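Local coordinates for protein excinuclease ABC, subunit A. (Deinococcus radiodurans, PDB 2VF7) that binds DNA and hydrolyses ATP as a zinc-containing ABC-type ATPase of the UvrA family, probably serving damage recognition in excision repair, at residues G48-S51 with L52-T56; T729-S732 with G733-Q737; R75-Q79 with A80-D84; G720-R723 with L724-A728; E759-T762 with G763-P766. The protein carries 1 engineered substitution. All coordinates share one frame; numbering follows the deposited sequence.

Contact 1: G48-S51 with L52-T56. With ADP (adenosine-5'-diphosphate), chain E.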
# COMPACT_ATOMS: atom_id res chain seq x y z
N GLY A 48 -11.81 8.14 27.69
CA GLY A 48 -12.21 7.87 26.30
C GLY A 48 -11.71 8.91 25.29
O GLY A 48 -12.19 8.96 24.15
N LYS A 49 -10.75 9.73 25.69
CA LYS A 49 -10.21 10.81 24.83
C LYS A 49 -9.59 10.28 23.53
O LYS A 49 -9.83 10.85 22.45
CB LYS A 49 -9.13 11.59 25.56
CG LYS A 49 -9.51 12.25 26.87
CD LYS A 49 -8.42 13.27 27.24
CE LYS A 49 -7.13 12.62 27.70
NZ LYS A 49 -7.45 11.66 28.82
N SER A 50 -8.80 9.22 23.63
CA SER A 50 -8.19 8.59 22.47
C SER A 50 -9.15 7.76 21.68
O SER A 50 -9.12 7.80 20.46
CB SER A 50 -7.01 7.71 22.86
OG SER A 50 -5.91 8.55 23.17
N SER A 51 -10.00 6.98 22.36
CA SER A 51 -11.06 6.25 21.65
C SER A 51 -11.84 7.16 20.68
O SER A 51 -12.29 6.71 19.64
CB SER A 51 -12.02 5.57 22.62
OG SER A 51 -11.38 4.52 23.31
N LEU A 52 -11.95 8.45 21.02
CA LEU A 52 -12.61 9.49 20.20
C LEU A 52 -11.70 10.12 19.13
O LEU A 52 -11.94 9.94 17.93
CB LEU A 52 -13.24 10.56 21.09
CG LEU A 52 -14.18 11.60 20.48
CD1 LEU A 52 -15.24 10.98 19.59
CD2 LEU A 52 -14.83 12.40 21.58
N ALA A 53 -10.65 10.82 19.54
CA ALA A 53 -9.77 11.49 18.56
C ALA A 53 -9.07 10.52 17.62
O ALA A 53 -8.98 10.79 16.43
CB ALA A 53 -8.74 12.42 19.26
N PHE A 54 -8.58 9.40 18.14
CA PHE A 54 -7.85 8.44 17.30
C PHE A 54 -8.69 7.27 16.87
O PHE A 54 -8.69 6.93 15.69
CB PHE A 54 -6.59 7.92 18.02
CG PHE A 54 -5.47 8.91 18.10
CD1 PHE A 54 -5.42 9.83 19.14
CD2 PHE A 54 -4.47 8.94 17.14
CE1 PHE A 54 -4.39 10.76 19.21
CE2 PHE A 54 -3.43 9.89 17.21
CZ PHE A 54 -3.40 10.77 18.24
N GLY A 55 -9.35 6.62 17.83
CA GLY A 55 -10.11 5.40 17.59
C GLY A 55 -11.29 5.59 16.66
O GLY A 55 -11.70 4.65 15.94
N THR A 56 -11.82 6.80 16.66
CA THR A 56 -13.04 7.14 15.91
C THR A 56 -12.74 8.12 14.78
O THR A 56 -12.92 7.79 13.60
CB THR A 56 -14.13 7.68 16.87
OG1 THR A 56 -14.47 6.66 17.81
CG2 THR A 56 -15.38 8.07 16.12
PB ADP E . -7.91 8.18 27.36
O1B ADP E . -8.51 9.37 28.06
O2B ADP E . -6.96 7.40 28.22
O3B ADP E . -7.31 8.55 26.01
PA ADP E . -8.86 5.76 26.34
O1A ADP E . -7.36 5.45 26.34
O2A ADP E . -9.60 5.73 25.04
O3A ADP E . -9.13 7.17 27.06
O5' ADP E . -9.55 4.64 27.26
C5' ADP E . -10.93 4.27 27.22
C4' ADP E . -11.02 2.76 27.10
O4' ADP E . -10.55 2.38 25.80
C3' ADP E . -10.17 1.97 28.10
O3' ADP E . -10.89 0.81 28.58
C2' ADP E . -8.96 1.58 27.27
O2' ADP E . -8.26 0.45 27.77
C1' ADP E . -9.58 1.33 25.90
N9 ADP E . -8.63 1.48 24.78
C8 ADP E . -7.97 2.62 24.46
N7 ADP E . -7.16 2.46 23.40
C5 ADP E . -7.30 1.18 23.02
C6 ADP E . -6.76 0.35 21.93
N6 ADP E . -5.86 0.88 21.06
N1 ADP E . -7.17 -0.93 21.86
C2 ADP E . -8.06 -1.47 22.72
N3 ADP E . -8.61 -0.77 23.72
C4 ADP E . -8.28 0.54 23.92
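Ser50 meets Phe54 and Gly55 in the opening turns of helix 49-69, which begins within the Walker A P-loop and lays its N-terminal end against the diphosphate of ADP. In the first shell, Ser50 N donates to O3B of ADP at 2.9 Å, while its OG gives the same oxygen a weak second bond. The Lys49 chain bends at chi3 and chi4, bringing NZ to 2.6 Å from O1B of ADP; Gly43 O takes another bond from this NZ. Ser51 uses both N and OG on the alpha-phosphate, OG lying 2.8 Å from O2A of ADP, and His24 also bonds that hydroxyl. Positive charge and the amides of the helix start would both stabilise the phosphates.

Behind this shell the helix backbone sets the amides. Ala53 N reaches Lys49 O almost straight, at 3.0 Å. Farther on the winding widens into a pi-type turn, where a beta-carbon on Gly55 would collide with Ser51 O, consistent with glycine here. At that turn Ser50 O accepts two amides, Phe54 N and Gly55 N, each at 2.9 Å; the N-H of Gly55 points almost directly at the oxygen (174°), whereas that of Phe54 is bent to 145°.

Contact 2: T729-S732 with G733-Q737. With ADP (adenosine-5'-diphosphate), chain E.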
# COMPACT_ATOMS: atom_id res chain seq x y z
N THR A 729 -0.40 -4.72 23.74
CA THR A 729 -0.32 -3.90 22.54
C THR A 729 -1.42 -2.81 22.52
O THR A 729 -1.33 -1.86 21.74
CB THR A 729 -0.33 -4.78 21.26
OG1 THR A 729 -1.33 -5.80 21.39
CG2 THR A 729 1.04 -5.44 21.08
N GLU A 730 -2.43 -2.96 23.39
CA GLU A 730 -3.54 -2.00 23.53
C GLU A 730 -3.25 -0.94 24.58
O GLU A 730 -4.14 -0.18 24.95
CB GLU A 730 -4.82 -2.75 23.96
CG GLU A 730 -5.31 -3.75 22.94
CD GLU A 730 -6.66 -4.33 23.24
OE1 GLU A 730 -7.28 -4.92 22.32
OE2 GLU A 730 -7.13 -4.22 24.40
N LEU A 731 -2.03 -0.90 25.12
CA LEU A 731 -1.76 -0.04 26.29
C LEU A 731 -0.79 1.08 25.99
O LEU A 731 0.13 0.93 25.19
CB LEU A 731 -1.27 -0.85 27.49
CG LEU A 731 -2.07 -2.05 28.04
CD1 LEU A 731 -1.44 -2.53 29.32
CD2 LEU A 731 -3.53 -1.79 28.29
N SER A 732 -1.01 2.21 26.64
CA SER A 732 -0.24 3.42 26.40
C SER A 732 1.03 3.36 27.23
O SER A 732 1.25 2.38 27.95
CB SER A 732 -1.05 4.63 26.82
OG SER A 732 -1.60 4.43 28.12
N GLY A 733 1.86 4.39 27.17
CA GLY A 733 3.11 4.35 27.91
C GLY A 733 2.92 4.46 29.41
O GLY A 733 3.58 3.74 30.17
N GLY A 734 2.02 5.36 29.81
CA GLY A 734 1.69 5.61 31.21
C GLY A 734 0.94 4.50 31.93
O GLY A 734 1.11 4.34 33.15
N GLU A 735 0.10 3.76 31.19
CA GLU A 735 -0.57 2.55 31.69
C GLU A 735 0.45 1.48 31.97
O GLU A 735 0.38 0.84 33.00
CB GLU A 735 -1.61 2.03 30.70
CG GLU A 735 -2.91 2.81 30.76
CD GLU A 735 -3.86 2.62 29.57
OE1 GLU A 735 -3.60 1.84 28.63
OE2 GLU A 735 -4.92 3.27 29.59
N ALA A 736 1.42 1.29 31.07
CA ALA A 736 2.49 0.29 31.29
C ALA A 736 3.46 0.67 32.40
O ALA A 736 3.95 -0.21 33.13
CB ALA A 736 3.25 0.03 30.01
N GLN A 737 3.78 1.95 32.51
CA GLN A 737 4.66 2.44 33.59
C GLN A 737 4.07 2.15 34.97
O GLN A 737 4.76 1.66 35.86
CB GLN A 737 4.94 3.94 33.43
CG GLN A 737 5.96 4.49 34.45
CD GLN A 737 6.72 5.73 33.99
OE1 GLN A 737 6.40 6.35 32.96
NE2 GLN A 737 7.77 6.10 34.75
PB ADP E . -7.91 8.18 27.36
O1B ADP E . -8.51 9.37 28.06
O2B ADP E . -6.96 7.40 28.22
O3B ADP E . -7.31 8.55 26.01
PA ADP E . -8.86 5.76 26.34
O1A ADP E . -7.36 5.45 26.34
O2A ADP E . -9.60 5.73 25.04
O3A ADP E . -9.13 7.17 27.06
O5' ADP E . -9.55 4.64 27.26
C5' ADP E . -10.93 4.27 27.22
C4' ADP E . -11.02 2.76 27.10
O4' ADP E . -10.55 2.38 25.80
C3' ADP E . -10.17 1.97 28.10
O3' ADP E . -10.89 0.81 28.58
C2' ADP E . -8.96 1.58 27.27
O2' ADP E . -8.26 0.45 27.77
C1' ADP E . -9.58 1.33 25.90
N9 ADP E . -8.63 1.48 24.78
C8 ADP E . -7.97 2.62 24.46
N7 ADP E . -7.16 2.46 23.40
C5 ADP E . -7.30 1.18 23.02
C6 ADP E . -6.76 0.35 21.93
N6 ADP E . -5.86 0.88 21.06
N1 ADP E . -7.17 -0.93 21.86
C2 ADP E . -8.06 -1.47 22.72
N3 ADP E . -8.61 -0.77 23.72
C4 ADP E . -8.28 0.54 23.92
O HOH W 1 -5.67 0.98 27.06
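Ser732 and Glu735 fold against each other where the chain enters helix 733-743. The compact part is this helix start. Glu735 sends its extended side chain back toward the N-terminus, and Ser732 N donates to Glu735 OE1 at 3.3 Å, meeting the carboxylate from above its plane. Because OG of Ser732 sits between its own backbone N and carbonyl carbon (chi1 49°), it packs against the same carboxylate, 3.2 Å from Glu735 CD. Leu731, buried, crosses the glutamate at about a right angle, with CD2 3.6 Å from Glu735 OE1. The other carboxylate oxygen, OE2, is held by Tyr721 OH, so both oxygens have a partner.

On the nucleotide side the link is made by water instead of direct packing: one molecule donates to Glu735 OE1 (2.7 Å) and to Glu730 O while also bonding O2' of ADP. Separately, the partly exposed Glu730 closely approaches the adenine, its CD 3.2 Å from C2 of ADP. Glutamate to N-cap amide is one half of a capping box, built here by Leu-Ser-Gly-Gly-Glu, the signature motif of ABC ATPases; it faces nucleotide held by the P-loop of the other ATPase half, the arrangement typical of this superfamily.

Contact 3: R75-Q79 with A80-D84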
# COMPACT_ATOMS: atom_id res chain seq x y z
N ARG A 75 -10.34 -2.53 0.62
CA ARG A 75 -11.56 -2.88 1.33
C ARG A 75 -11.41 -4.22 2.06
O ARG A 75 -12.39 -4.87 2.41
CB ARG A 75 -12.77 -2.87 0.39
CG ARG A 75 -12.99 -1.53 -0.29
CD ARG A 75 -14.42 -1.37 -0.76
NE ARG A 75 -14.62 -0.08 -1.40
CZ ARG A 75 -14.99 0.10 -2.66
NH1 ARG A 75 -15.23 -0.93 -3.46
NH2 ARG A 75 -15.14 1.33 -3.13
N LEU A 76 -10.15 -4.61 2.26
CA LEU A 76 -9.76 -5.66 3.21
C LEU A 76 -9.98 -5.18 4.65
O LEU A 76 -9.93 -5.98 5.59
CB LEU A 76 -8.28 -6.03 3.00
CG LEU A 76 -7.18 -4.94 3.00
CD1 LEU A 76 -6.90 -4.38 4.39
CD2 LEU A 76 -5.90 -5.47 2.36
N PHE A 77 -10.22 -3.87 4.81
CA PHE A 77 -10.39 -3.19 6.10
C PHE A 77 -11.12 -3.96 7.20
O PHE A 77 -10.67 -3.93 8.34
CB PHE A 77 -11.08 -1.83 5.91
CG PHE A 77 -12.57 -1.93 5.67
CD1 PHE A 77 -13.07 -2.54 4.52
CD2 PHE A 77 -13.47 -1.42 6.60
CE1 PHE A 77 -14.44 -2.65 4.29
CE2 PHE A 77 -14.85 -1.51 6.39
CZ PHE A 77 -15.34 -2.13 5.23
N ASN A 78 -12.23 -4.62 6.87
CA ASN A 78 -13.05 -5.30 7.89
C ASN A 78 -12.39 -6.56 8.46
O ASN A 78 -12.90 -7.17 9.41
CB ASN A 78 -14.46 -5.59 7.36
CG ASN A 78 -15.53 -5.53 8.46
OD1 ASN A 78 -15.56 -6.35 9.38
ND2 ASN A 78 -16.43 -4.55 8.35
N GLN A 79 -11.25 -6.94 7.88
CA GLN A 79 -10.35 -7.90 8.50
C GLN A 79 -9.72 -7.26 9.74
O GLN A 79 -9.79 -7.82 10.84
CB GLN A 79 -9.26 -8.35 7.52
CG GLN A 79 -9.78 -9.26 6.40
CD GLN A 79 -8.68 -10.19 5.86
OE1 GLN A 79 -7.71 -9.72 5.17
NE2 GLN A 79 -8.83 -11.51 6.16
N ALA A 80 -9.12 -6.09 9.55
CA ALA A 80 -8.51 -5.31 10.62
C ALA A 80 -9.54 -4.80 11.63
O ALA A 80 -9.37 -4.96 12.83
CB ALA A 80 -7.72 -4.15 10.04
N GLY A 81 -10.60 -4.17 11.11
CA GLY A 81 -11.66 -3.57 11.93
C GLY A 81 -12.10 -2.19 11.46
O GLY A 81 -11.34 -1.44 10.85
N VAL A 82 -13.36 -1.86 11.76
CA VAL A 82 -13.92 -0.54 11.48
C VAL A 82 -14.23 0.18 12.80
O VAL A 82 -14.52 -0.48 13.80
CB VAL A 82 -15.22 -0.66 10.66
CG1 VAL A 82 -15.31 0.46 9.67
CG2 VAL A 82 -15.29 -1.98 9.92
N PRO A 83 -14.17 1.54 12.83
CA PRO A 83 -14.68 2.19 14.04
C PRO A 83 -16.18 1.95 14.21
O PRO A 83 -16.91 1.84 13.23
CB PRO A 83 -14.38 3.67 13.79
CG PRO A 83 -13.33 3.69 12.72
CD PRO A 83 -13.64 2.52 11.86
N ASP A 84 -16.62 1.85 15.46
CA ASP A 84 -18.03 1.68 15.76
C ASP A 84 -18.66 3.05 15.85
O ASP A 84 -18.53 3.75 16.84
CB ASP A 84 -18.21 0.90 17.07
CG ASP A 84 -19.57 0.23 17.17
OD1 ASP A 84 -20.54 0.70 16.54
OD2 ASP A 84 -19.67 -0.78 17.91
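Phe77 O receives the amide of Gly81 in a nearly straight bond, 2.8 Å from oxygen to Gly81 N and in the carbonyl plane, closing the short, weakly bonded helical turn at about 77-80 before Gly81, with phi at 136°, turns the chain away. That backbone angle would press any beta-carbon against the preceding carbonyl, so the glycine suits the turn. Ala80 tucks its CB 3.4 Å from Phe77 O, inside the same turn.

Beyond the glycine the chain brings Val82 back to the phenylalanine. The Phe77 ring, its CG placed between the backbone N and the carbonyl carbon (chi1 77°), swings toward the exit of the helix. Val82 CG1 lies at its edge, in the ring plane, 3.9 Å from Phe77 CE2, while CG2 approaches obliquely to 3.6 Å from the same atom. Over one face sits CB of Asn78, 4.0 Å above the centre. The Asn78 amide crosses the valine at a slant and its ND2 comes to 3.2 Å from Val82 CG2. With an alanine in place of Phe77, Val82 would probably lose the ring that its CG1 and CG2 pack against, opening a gap beside the valine, and Asn78 CB the face it covers.

Phe77 and Val82 both rest on Arg63 of helix 49-69, Pro83 touches Glu60 of that helix, and Asp84 pairs with Arg22 as the chain runs on toward strand 87-89.

Contact 4: G720-R723 with L724-A728. With ADP (adenosine-5'-diphosphate), chain E.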
# COMPACT_ATOMS: atom_id res chain seq x y z
N GLY A 720 -7.99 0.69 37.65
CA GLY A 720 -9.12 -0.17 37.88
C GLY A 720 -9.92 -0.50 36.63
O GLY A 720 -10.66 -1.47 36.61
N TYR A 721 -9.75 0.31 35.59
CA TYR A 721 -10.54 0.17 34.37
C TYR A 721 -9.97 -0.89 33.44
O TYR A 721 -10.66 -1.36 32.53
CB TYR A 721 -10.71 1.54 33.67
CG TYR A 721 -9.42 2.19 33.20
CD1 TYR A 721 -8.97 2.02 31.89
CD2 TYR A 721 -8.66 2.97 34.06
CE1 TYR A 721 -7.79 2.61 31.47
CE2 TYR A 721 -7.49 3.55 33.65
CZ TYR A 721 -7.06 3.37 32.35
OH TYR A 721 -5.88 3.97 31.95
N LEU A 722 -8.72 -1.29 33.67
CA LEU A 722 -8.06 -2.25 32.80
C LEU A 722 -8.54 -3.68 33.07
O LEU A 722 -8.94 -3.98 34.19
CB LEU A 722 -6.54 -2.15 32.95
CG LEU A 722 -5.89 -0.85 32.47
CD1 LEU A 722 -4.41 -0.92 32.65
CD2 LEU A 722 -6.22 -0.60 31.01
N ARG A 723 -8.47 -4.53 32.04
CA ARG A 723 -8.86 -5.93 32.11
C ARG A 723 -7.65 -6.84 32.32
O ARG A 723 -6.60 -6.65 31.71
CB ARG A 723 -9.61 -6.36 30.83
CG ARG A 723 -10.98 -5.71 30.66
CD ARG A 723 -11.73 -6.26 29.44
NE ARG A 723 -11.12 -5.82 28.18
CZ ARG A 723 -11.30 -4.62 27.61
NH1 ARG A 723 -12.10 -3.69 28.18
NH2 ARG A 723 -10.67 -4.32 26.48
N LEU A 724 -7.81 -7.82 33.20
CA LEU A 724 -6.72 -8.73 33.58
C LEU A 724 -5.93 -9.29 32.40
O LEU A 724 -4.71 -9.32 32.43
CB LEU A 724 -7.30 -9.88 34.42
CG LEU A 724 -7.21 -9.64 35.92
CD1 LEU A 724 -7.68 -8.24 36.24
CD2 LEU A 724 -8.01 -10.70 36.66
N GLY A 725 -6.65 -9.72 31.37
CA GLY A 725 -6.06 -10.29 30.15
C GLY A 725 -5.86 -9.30 29.00
O GLY A 725 -5.44 -9.69 27.92
N GLN A 726 -6.15 -8.02 29.23
CA GLN A 726 -6.09 -7.02 28.16
C GLN A 726 -4.69 -7.04 27.58
O GLN A 726 -3.73 -6.88 28.33
CB GLN A 726 -6.47 -5.62 28.67
CG GLN A 726 -6.68 -4.62 27.55
CD GLN A 726 -7.17 -3.26 28.00
OE1 GLN A 726 -7.66 -3.07 29.12
NE2 GLN A 726 -7.09 -2.30 27.09
N PRO A 727 -4.55 -7.27 26.25
CA PRO A 727 -3.22 -7.42 25.65
C PRO A 727 -2.41 -6.14 25.80
O PRO A 727 -2.99 -5.07 25.81
CB PRO A 727 -3.52 -7.63 24.16
CG PRO A 727 -4.90 -8.07 24.10
CD PRO A 727 -5.60 -7.37 25.22
N ALA A 728 -1.09 -6.28 25.89
CA ALA A 728 -0.17 -5.17 26.11
C ALA A 728 -0.07 -4.22 24.92
O ALA A 728 0.32 -3.06 25.05
CB ALA A 728 1.22 -5.73 26.42
PB ADP E . -7.91 8.18 27.36
O1B ADP E . -8.51 9.37 28.06
O2B ADP E . -6.96 7.40 28.22
O3B ADP E . -7.31 8.55 26.01
PA ADP E . -8.86 5.76 26.34
O1A ADP E . -7.36 5.45 26.34
O2A ADP E . -9.60 5.73 25.04
O3A ADP E . -9.13 7.17 27.06
O5' ADP E . -9.55 4.64 27.26
C5' ADP E . -10.93 4.27 27.22
C4' ADP E . -11.02 2.76 27.10
O4' ADP E . -10.55 2.38 25.80
C3' ADP E . -10.17 1.97 28.10
O3' ADP E . -10.89 0.81 28.58
C2' ADP E . -8.96 1.58 27.27
O2' ADP E . -8.26 0.45 27.77
C1' ADP E . -9.58 1.33 25.90
N9 ADP E . -8.63 1.48 24.78
C8 ADP E . -7.97 2.62 24.46
N7 ADP E . -7.16 2.46 23.40
C5 ADP E . -7.30 1.18 23.02
C6 ADP E . -6.76 0.35 21.93
N6 ADP E . -5.86 0.88 21.06
N1 ADP E . -7.17 -0.93 21.86
C2 ADP E . -8.06 -1.47 22.72
N3 ADP E . -8.61 -0.77 23.72
C4 ADP E . -8.28 0.54 23.92
O HOH W 2 -9.91 -1.60 29.88
O HOH W 3 -3.65 -6.14 30.75
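The guanidinium of Arg723 and the side-chain amide of Gln726 are stacked, their planes only 15° apart. On one face of the guanidinium, Gln726 OE1 lies 4.2 Å above its centre, and Arg723 NH2 is 4.0 Å from Gln726 CD. The Tyr721 ring carries Leu722 CG over one face, offset toward the rim, while the ADP ribose comes to it obliquely, C3' lying 4.0 Å from Tyr721 CD1.

Gln726 supplies a direct hydrogen bond to the ribose. Its CG stands opposite the backbone N (chi1 -169°) and the chain stays extended, which carries the amide past Arg723 to the nucleotide, where NE2 donates to O2' of ADP at 3.1 Å in a nearly straight bond (175°). Glu730 OE2 accepts a weak second bond from this nitrogen. The other end of the amide also has partners: OE1 takes a weak bond from Arg723 N at 3.4 Å, touches Leu722 CD2 at the same distance, and accepts from a water that also reaches Tyr721 O and O3' of ADP. These partners are consistent with the amide being this way round. Replacing Gln726 by a leucine would probably leave O2' without its amide donor and the bridging water short of an acceptor.

In the backbone, a type I turn links Arg723 to Gln726, whose N is 2.9 Å from Arg723 O and well above the carbonyl plane. The loop lies between helices 705-716 and 733-743, with Leu724 packed on Val694 and Ala697 of helix 694-700.

Contact 5: E759-T762 with G763-P766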
# COMPACT_ATOMS: atom_id res chain seq x y z
N GLU A 759 9.60 10.71 33.93
CA GLU A 759 8.32 11.42 34.08
C GLU A 759 7.10 10.54 34.46
O GLU A 759 6.29 10.22 33.62
CB GLU A 759 8.02 12.22 32.82
CG GLU A 759 7.54 13.65 33.10
CD GLU A 759 6.17 13.70 33.76
OE1 GLU A 759 5.31 12.84 33.43
OE2 GLU A 759 5.95 14.60 34.59
N PRO A 760 6.96 10.17 35.75
CA PRO A 760 6.00 9.11 36.13
C PRO A 760 4.51 9.42 35.87
O PRO A 760 3.65 8.53 36.00
CB PRO A 760 6.25 8.91 37.64
CG PRO A 760 7.56 9.59 37.91
CD PRO A 760 7.67 10.71 36.93
N THR A 761 4.22 10.66 35.50
CA THR A 761 2.84 11.10 35.27
C THR A 761 2.55 11.23 33.77
O THR A 761 1.69 12.02 33.37
CB THR A 761 2.52 12.43 36.03
OG1 THR A 761 3.29 13.53 35.48
CG2 THR A 761 2.80 12.29 37.53
N THR A 762 3.27 10.47 32.95
CA THR A 762 3.02 10.46 31.51
C THR A 762 1.59 9.99 31.25
O THR A 762 1.16 8.96 31.79
CB THR A 762 4.06 9.60 30.73
OG1 THR A 762 4.19 8.29 31.32
CG2 THR A 762 5.44 10.27 30.73
N GLY A 763 0.84 10.77 30.48
CA GLY A 763 -0.55 10.45 30.15
C GLY A 763 -1.50 10.57 31.32
O GLY A 763 -2.57 9.97 31.31
N LEU A 764 -1.12 11.35 32.33
CA LEU A 764 -1.96 11.53 33.51
C LEU A 764 -2.57 12.92 33.58
O LEU A 764 -1.92 13.93 33.30
CB LEU A 764 -1.18 11.22 34.79
CG LEU A 764 -1.40 9.87 35.51
CD1 LEU A 764 -1.17 8.70 34.59
CD2 LEU A 764 -0.51 9.74 36.73
N HIS A 765 -3.85 12.94 33.95
CA HIS A 765 -4.58 14.17 34.18
C HIS A 765 -4.10 14.84 35.49
O HIS A 765 -3.64 14.14 36.40
CB HIS A 765 -6.07 13.84 34.20
CG HIS A 765 -6.96 15.04 34.22
ND1 HIS A 765 -7.45 15.59 35.38
CD2 HIS A 765 -7.46 15.79 33.21
CE1 HIS A 765 -8.20 16.63 35.10
NE2 HIS A 765 -8.22 16.78 33.79
N PRO A 766 -4.14 16.19 35.58
CA PRO A 766 -3.82 16.81 36.88
C PRO A 766 -4.50 16.14 38.08
O PRO A 766 -3.92 16.10 39.15
CB PRO A 766 -4.32 18.25 36.70
CG PRO A 766 -4.11 18.50 35.25
CD PRO A 766 -4.39 17.22 34.55
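Thr761 and Leu764 meet in a local turn contact, two overlapping beta turns that carry the chain from strand 753-758 to helix 766-781. By sequence and position this is the end of the Walker B strand and the D-loop of an ABC ATPase. The first turn, type I, runs from Glu759 to Thr762. The second, type II, is closed by Leu764 N on Thr761 O at 3.1 Å, the donor standing 50° out of the carbonyl plane. Gly763 turns its corner with positive phi; a beta-carbon there would strike Thr762 O.

Leu764 folds back over the turn: its CB is 3.3 Å from Thr761 O, CD2 lies 4.1 Å from Thr761 CB, and CD1 comes to 3.7 Å from Thr762 O. Both residues also pack onto helix 766-781, Thr761 on Val769 and Leu764 on Leu772, and His765 ND1 caps Ala767 N.

Thr761 also carries a polar contact. With chi1 at 67°, its OG1 donates to Glu759 OE1 on the syn lone pair at 3.0 Å; Thr761 N adds a weak bond to the same oxygen. While OE2 lies close to Glu790, these two donors on OE1 probably limit how the Glu759 carboxylate can rotate.

In the fold
Contacts 1, 2 and 4 surround one ADP: contact 1 takes the phosphates, contact 4 the ribose, and contact 2 approaches the adenine. The centres of contacts 1 and 2 lie 15 Å apart, with about 7 Å between nearest atoms; ADP lies between them, met on the contact 2 side by Glu730 and a water. Contacts 2 and 4 touch through Leu731 CD2 and Leu722 CD2, 4.0 Å apart. Contact 5 abuts contact 2, where Gln737 OE1 is 3.4 Å from Thr762 OG1, and Gly763 comes within about 7 Å of the ADP. Contact 3 is peripheral: Pro83 CB packs 3.6 Å from Gly55 O of contact 1, but Gly81 stays about 11 Å from the nucleotide.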